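Papain-like cysteine protease (Porcine reproductive and respiratory syndrome virus, PDB 3MTV) is the nsp1-beta part of the viral polyprotein, a papain-like cysteine protease and reported metal-dependent nuclease that probably also helps suppress host innate immune signalling. Local coordinates at residues N89-W92 and R93-S97; H119-P122 and G123-Q127; Y4-G7 and R8-M12. All blocks are in the same frame, centred on the assembly; numbering follows the deposited sequence.

Interaction 1: residues N89-W92 and R93-S97; sequences NCWW and RLLDS
Trp91 lays the rim of its indole against Leu95: ring atom CZ3 lies 3.8 Å from Leu95 CD1, and the methyl sits near the ring plane, so this is an edge contact and not a stack. The two residues stand four positions apart along the chain, and their side chains meet obliquely. With CG placed between the backbone N and the carbonyl carbon (chi1 47°), the Trp91 indole lies beside Trp92, whose CD1 occupies one face of it, 3.4 Å above the ring plane and over its centre. The Trp92 ring in turn receives Asn89 CB on one face, 3.3 Å above the plane and displaced toward the rim, while Trp91 CD2 comes to its edge in plane. Asn89 to Trp92 form a type I beta turn, and the backbone then keeps coiling tightly: Leu95 N donates to Trp92 O over 2.6 Å in a nearly straight bond (169° at the hydrogen), although the donor stands 36° above the carbonyl plane. Cys90 within this turn is probably the nucleophile of the papain-like protease. In papain-like proteases the nucleophile sits at the start of a helix; here Cys90 lies in a turn that leads through a short coil to helix 100-112. The Cys90 side chain packs on His159 of strand 158-162, probably the second active-site residue. The Arg93 chain bends at chi2, and its CB and CG each pass 4.0 Å from Cys90 O. The guanidinium beyond them forms a salt bridge through NH2 to Glu165 OE2. Leu94 packs on Leu160 of strand 158-162, whereas Trp91 meets Ala110 and Trp92 meets Ile107, both on helix 100-112. Leu95 touches Glu106 of that helix and Leu135 of strand 135-139.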
# COMPACT_ATOMS: atom_id res chain seq x y z
N ASN A 89 -23.65 -15.10 4.80
CA ASN A 89 -24.23 -16.39 5.16
C ASN A 89 -23.86 -17.47 4.16
O ASN A 89 -24.61 -18.39 3.91
CB ASN A 89 -25.78 -16.29 5.16
CG ASN A 89 -26.33 -15.34 4.08
OD1 ASN A 89 -27.16 -14.53 4.43
ND2 ASN A 89 -25.88 -15.44 2.78
N CYS A 90 -22.83 -17.25 3.41
CA CYS A 90 -22.74 -18.15 2.29
C CYS A 90 -22.29 -19.48 2.84
O CYS A 90 -22.11 -20.37 2.10
CB CYS A 90 -21.70 -17.64 1.33
SG CYS A 90 -19.98 -17.38 2.15
N TRP A 91 -22.08 -19.60 4.14
CA TRP A 91 -21.45 -20.81 4.67
C TRP A 91 -22.46 -21.86 5.04
O TRP A 91 -22.15 -23.04 5.11
CB TRP A 91 -20.66 -20.53 5.89
CG TRP A 91 -21.28 -19.72 6.91
CD1 TRP A 91 -21.26 -18.39 7.00
CD2 TRP A 91 -22.03 -20.18 8.00
NE1 TRP A 91 -21.96 -17.95 8.13
CE2 TRP A 91 -22.47 -19.06 8.73
CE3 TRP A 91 -22.40 -21.45 8.46
CZ2 TRP A 91 -23.29 -19.16 9.90
CZ3 TRP A 91 -23.13 -21.57 9.70
CH2 TRP A 91 -23.60 -20.42 10.37
N TRP A 92 -23.67 -21.41 5.24
CA TRP A 92 -24.78 -22.31 5.37
C TRP A 92 -24.77 -23.41 4.40
O TRP A 92 -25.03 -24.52 4.81
CB TRP A 92 -26.04 -21.55 5.12
CG TRP A 92 -26.29 -20.38 6.07
CD1 TRP A 92 -25.45 -19.88 7.08
CD2 TRP A 92 -27.44 -19.56 6.08
NE1 TRP A 92 -26.06 -18.76 7.70
CE2 TRP A 92 -27.28 -18.57 7.11
CE3 TRP A 92 -28.61 -19.56 5.32
CZ2 TRP A 92 -28.23 -17.68 7.39
CZ3 TRP A 92 -29.53 -18.63 5.57
CH2 TRP A 92 -29.34 -17.68 6.58
N ARG A 93 -24.49 -23.13 3.13
CA ARG A 93 -24.55 -24.20 2.13
C ARG A 93 -23.88 -25.43 2.72
O ARG A 93 -24.36 -26.53 2.72
CB ARG A 93 -23.85 -23.79 0.83
CG ARG A 93 -24.64 -22.71 0.03
CD ARG A 93 -25.00 -23.12 -1.47
NE ARG A 93 -25.53 -21.97 -2.17
CZ ARG A 93 -24.91 -20.79 -2.32
NH1 ARG A 93 -23.67 -20.57 -1.89
NH2 ARG A 93 -25.55 -19.80 -2.93
N LEU A 94 -22.73 -25.23 3.28
CA LEU A 94 -22.02 -26.35 3.91
C LEU A 94 -22.80 -27.32 4.83
O LEU A 94 -22.42 -28.44 5.01
CB LEU A 94 -20.99 -25.66 4.73
CG LEU A 94 -19.64 -25.58 4.05
CD1 LEU A 94 -19.66 -25.38 2.51
CD2 LEU A 94 -18.70 -24.65 4.75
N LEU A 95 -23.93 -26.86 5.37
CA LEU A 95 -24.72 -27.63 6.28
C LEU A 95 -25.95 -28.09 5.59
O LEU A 95 -27.00 -28.24 6.26
CB LEU A 95 -25.15 -26.74 7.40
CG LEU A 95 -23.91 -26.26 8.21
CD1 LEU A 95 -24.24 -25.18 9.22
CD2 LEU A 95 -23.04 -27.33 8.92
N ASP A 96 -25.82 -28.30 4.28
CA ASP A 96 -27.00 -28.55 3.51
C ASP A 96 -27.58 -29.91 3.77
O ASP A 96 -28.78 -30.08 3.86
CB ASP A 96 -26.80 -28.25 2.04
CG ASP A 96 -27.31 -26.82 1.69
OD1 ASP A 96 -27.21 -26.50 0.45
OD2 ASP A 96 -27.80 -26.06 2.67
N SER A 97 -26.68 -30.81 4.08
CA SER A 97 -27.04 -32.15 4.26
C SER A 97 -27.72 -32.32 5.62
O SER A 97 -28.48 -33.25 5.80
CB SER A 97 -25.78 -32.96 4.18
OG SER A 97 -25.40 -33.38 5.46

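Interaction 2: residues H119-P122 and G123-Q127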
# COMPACT_ATOMS: atom_id res chain seq x y z
N HIS A 119 -19.42 -10.35 7.68
CA HIS A 119 -18.22 -11.07 7.22
C HIS A 119 -18.37 -12.51 7.36
O HIS A 119 -17.49 -13.27 7.06
CB HIS A 119 -16.95 -10.57 7.88
CG HIS A 119 -17.05 -9.16 8.27
ND1 HIS A 119 -16.65 -8.13 7.42
CD2 HIS A 119 -17.64 -8.57 9.36
CE1 HIS A 119 -16.98 -6.97 8.00
NE2 HIS A 119 -17.56 -7.20 9.17
N GLY A 120 -19.48 -12.90 7.87
CA GLY A 120 -19.65 -14.30 8.01
C GLY A 120 -18.99 -14.76 9.29
O GLY A 120 -19.03 -14.04 10.34
N VAL A 121 -18.40 -15.97 9.21
CA VAL A 121 -17.87 -16.67 10.41
C VAL A 121 -16.43 -17.10 10.27
O VAL A 121 -15.99 -17.38 9.15
CB VAL A 121 -18.66 -17.95 10.77
CG1 VAL A 121 -19.89 -17.64 11.49
CG2 VAL A 121 -18.90 -18.79 9.57
N PRO A 122 -15.71 -17.19 11.38
CA PRO A 122 -14.27 -17.35 11.31
C PRO A 122 -13.67 -18.51 10.56
O PRO A 122 -12.83 -18.26 9.71
CB PRO A 122 -13.86 -17.36 12.76
CG PRO A 122 -14.89 -16.59 13.46
CD PRO A 122 -16.15 -16.88 12.74
N GLY A 123 -13.98 -19.74 10.79
CA GLY A 123 -13.12 -20.64 10.00
C GLY A 123 -12.74 -21.67 10.96
O GLY A 123 -13.24 -22.74 10.89
N LYS A 124 -12.00 -21.28 12.00
CA LYS A 124 -11.89 -22.18 13.12
C LYS A 124 -13.32 -22.56 13.54
O LYS A 124 -13.56 -23.66 14.01
CB LYS A 124 -11.13 -21.56 14.26
CG LYS A 124 -9.58 -21.69 14.15
CD LYS A 124 -8.82 -20.54 15.03
CE LYS A 124 -8.96 -19.03 14.37
NZ LYS A 124 -8.17 -17.90 15.06
N TYR A 125 -14.27 -21.69 13.34
CA TYR A 125 -15.48 -21.87 14.08
C TYR A 125 -16.22 -22.71 13.16
O TYR A 125 -16.95 -23.59 13.52
CB TYR A 125 -16.18 -20.54 14.26
CG TYR A 125 -17.61 -20.69 14.60
CD1 TYR A 125 -18.52 -20.86 13.61
CD2 TYR A 125 -18.06 -20.69 15.93
CE1 TYR A 125 -19.93 -20.97 13.91
CE2 TYR A 125 -19.48 -20.85 16.27
CZ TYR A 125 -20.41 -21.01 15.23
OH TYR A 125 -21.80 -21.21 15.43
N LEU A 126 -15.95 -22.48 11.92
CA LEU A 126 -16.67 -23.18 10.89
C LEU A 126 -16.25 -24.60 10.93
O LEU A 126 -17.06 -25.52 10.92
CB LEU A 126 -16.23 -22.66 9.60
CG LEU A 126 -17.03 -22.93 8.32
CD1 LEU A 126 -18.46 -23.19 8.59
CD2 LEU A 126 -16.99 -21.76 7.42
N GLN A 127 -14.96 -24.78 11.04
CA GLN A 127 -14.43 -26.11 11.03
C GLN A 127 -15.00 -26.87 12.19
O GLN A 127 -15.37 -28.04 12.13
CB GLN A 127 -13.01 -25.98 11.25
CG GLN A 127 -12.47 -27.30 11.45
CD GLN A 127 -11.47 -27.56 10.40
OE1 GLN A 127 -10.52 -26.76 10.24
NE2 GLN A 127 -11.69 -28.61 9.61
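Val121 and Tyr125 cross obliquely, and the valine meets the CD1-CE1 part of the phenol ring at a slant: Val121 CB lies 4.1 Å from Tyr125 CD1, while Val121 CG1 is equally near CD1 and CE1. Tyr125 CG is anti to its backbone N (chi1 161°), which carries the ring back alongside the residues preceding the helix. The other valine branch serves a different partner. Val121 CG2 reaches Leu126 CD2 at 4.1 Å, the two side chains standing at about a right angle, so one residue bridges two successive helix positions. Pro122 completes the group from the base of the tyrosine, its ring atom CD resting 4.0 Å from Tyr125 CB, again obliquely. No hydrogen bond joins residues 119-122 to 123-127, and the contact is apolar throughout. Gly123 is the N-cap of the helix, and its carbonyl O accepts from Gln127 N at 2.7 Å, the first turn's backbone bond. With its positive phi, Gly123 takes a backbone conformation in which its lack of a side chain avoids crowding at Pro122 O. Around this corner, the Tyr125 ring meets those of Tyr115 and Phe113 with planes inclined by about 55° and 50°. Tyr125 also packs on His109 and Ala110 of helix 100-112, joining the start of helix 124-131 to the preceding helix.

Interaction 3: residues Y4-G7 and R8-M12; sequences YDIG and RGAVM
A beta hairpin, strands 3-7 and 10-15, holds this contact, and a type I' turn from Gly7 to Ala10 connects its arms. Tyr4 and Met12 form an antiparallel hydrogen-bonded pair: Tyr4 N donates to Met12 O over 3.1 Å and Met12 N to Tyr4 O over 2.9 Å, both in the acceptor's carbonyl plane. Asp5 and Val11 are the adjacent non-hydrogen-bonded pair. At the turn, Ala10 N donates to Gly7 O over 2.9 Å. The short strand segments run at 136° to each other, well away from strict antiparallel, consistent with strong twist. Ile6 carries the apolar contact with both branches. Its CG1 lies between the backbone N and carbonyl carbon (chi1 64°), sending CD1 to Ala10 CB at 3.7 Å, while CG2 meets Met12 CB at 3.8 Å; the isoleucine and methionine side chains cross at about a right angle. Asp5 makes an Asx turn: its OD2 accepts from Gly7 N at 3.0 Å on the anti side of the carboxylate, 35° out of its plane, while OD1 forms a salt bridge to Arg24 NH1. The hairpin begins a four-stranded antiparallel sheet in which strand 18-23 continues from strand 10-15 and helix 39-48 packs on the Ala10 and Met12 face, through His46 and Leu45. Arg8, bent at chi2, folds back over the turn, and its NE makes a weak hydrogen bond to Ile6 O at 3.1 Å; NH1 reaches Asn43 OD1 of the helix, also weakly. Tyr4 packs on Glu154 and Val11 on His52, both residues of the second subunit.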
# COMPACT_ATOMS: atom_id res chain seq x y z
N TYR A 4 -1.30 9.01 -4.00
CA TYR A 4 -1.79 10.35 -3.61
C TYR A 4 -2.34 10.34 -2.23
O TYR A 4 -2.92 9.35 -1.88
CB TYR A 4 -2.94 10.73 -4.52
CG TYR A 4 -2.61 10.70 -6.00
CD1 TYR A 4 -2.84 9.55 -6.78
CD2 TYR A 4 -2.05 11.81 -6.65
CE1 TYR A 4 -2.54 9.51 -8.15
CE2 TYR A 4 -1.73 11.76 -8.04
CZ TYR A 4 -2.01 10.64 -8.78
OH TYR A 4 -1.69 10.62 -10.14
N ASP A 5 -2.19 11.40 -1.47
CA ASP A 5 -2.87 11.59 -0.22
C ASP A 5 -4.33 11.93 -0.50
O ASP A 5 -4.60 12.79 -1.33
CB ASP A 5 -2.23 12.78 0.49
CG ASP A 5 -2.81 13.02 1.89
OD1 ASP A 5 -2.06 13.02 2.95
OD2 ASP A 5 -4.05 13.26 1.89
N ILE A 6 -5.27 11.30 0.20
CA ILE A 6 -6.66 11.39 -0.17
C ILE A 6 -7.50 11.69 1.02
O ILE A 6 -8.74 11.58 0.98
CB ILE A 6 -7.20 10.08 -0.70
CG1 ILE A 6 -7.14 9.02 0.44
CG2 ILE A 6 -6.46 9.62 -1.93
CD1 ILE A 6 -7.72 7.62 -0.06
N GLY A 7 -6.82 12.05 2.08
CA GLY A 7 -7.48 12.54 3.25
C GLY A 7 -7.73 11.47 4.27
O GLY A 7 -7.43 10.32 4.04
N ARG A 8 -8.23 11.93 5.41
CA ARG A 8 -8.70 11.12 6.53
C ARG A 8 -7.82 9.90 6.72
O ARG A 8 -8.30 8.77 6.91
CB ARG A 8 -10.22 10.81 6.41
CG ARG A 8 -10.52 10.06 5.14
CD ARG A 8 -11.40 10.86 4.11
NE ARG A 8 -11.09 10.42 2.71
CZ ARG A 8 -12.01 10.14 1.77
NH1 ARG A 8 -13.31 10.27 2.11
NH2 ARG A 8 -11.66 9.70 0.55
N GLY A 9 -6.50 10.11 6.65
CA GLY A 9 -5.62 9.09 7.16
C GLY A 9 -5.20 8.06 6.12
O GLY A 9 -4.36 7.29 6.38
N ALA A 10 -5.71 8.10 4.92
CA ALA A 10 -5.26 7.19 3.88
C ALA A 10 -4.47 7.78 2.70
O ALA A 10 -4.36 9.06 2.51
CB ALA A 10 -6.47 6.59 3.29
N VAL A 11 -4.07 6.85 1.82
CA VAL A 11 -3.50 7.28 0.58
C VAL A 11 -3.88 6.29 -0.47
O VAL A 11 -4.32 5.24 -0.13
CB VAL A 11 -1.96 7.20 0.64
CG1 VAL A 11 -1.41 8.23 1.53
CG2 VAL A 11 -1.46 5.82 1.05
N MET A 12 -3.64 6.54 -1.75
CA MET A 12 -4.25 5.59 -2.64
C MET A 12 -3.35 5.34 -3.75
O MET A 12 -2.75 6.28 -4.20
CB MET A 12 -5.49 6.22 -3.24
CG MET A 12 -5.86 5.59 -4.54
SD MET A 12 -7.47 6.07 -5.24
CE MET A 12 -7.23 7.73 -5.82

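Overall arrangement
Interactions 1 and 2 are neighbours in the papain-like protease part, their centres 12 Å apart. They touch directly: Trp91 NE1 packs 3.5 Å from Val121 CG2, and Leu94 CD2 lies 4.1 Å from Leu126 CD1. The turn bearing Cys90 is thereby backed by the start of helix 124-131. The side chain of Cys90 is about 3 Å from that of His159, and Leu126 lies about 7 Å from Cys90, side chain to side chain, near the site without touching it. Interaction 3 stands apart, across the chain's centre; its centre is 39 Å from that of interaction 1 and 32 Å from that of interaction 2, far from the protease site but within reach of the second subunit.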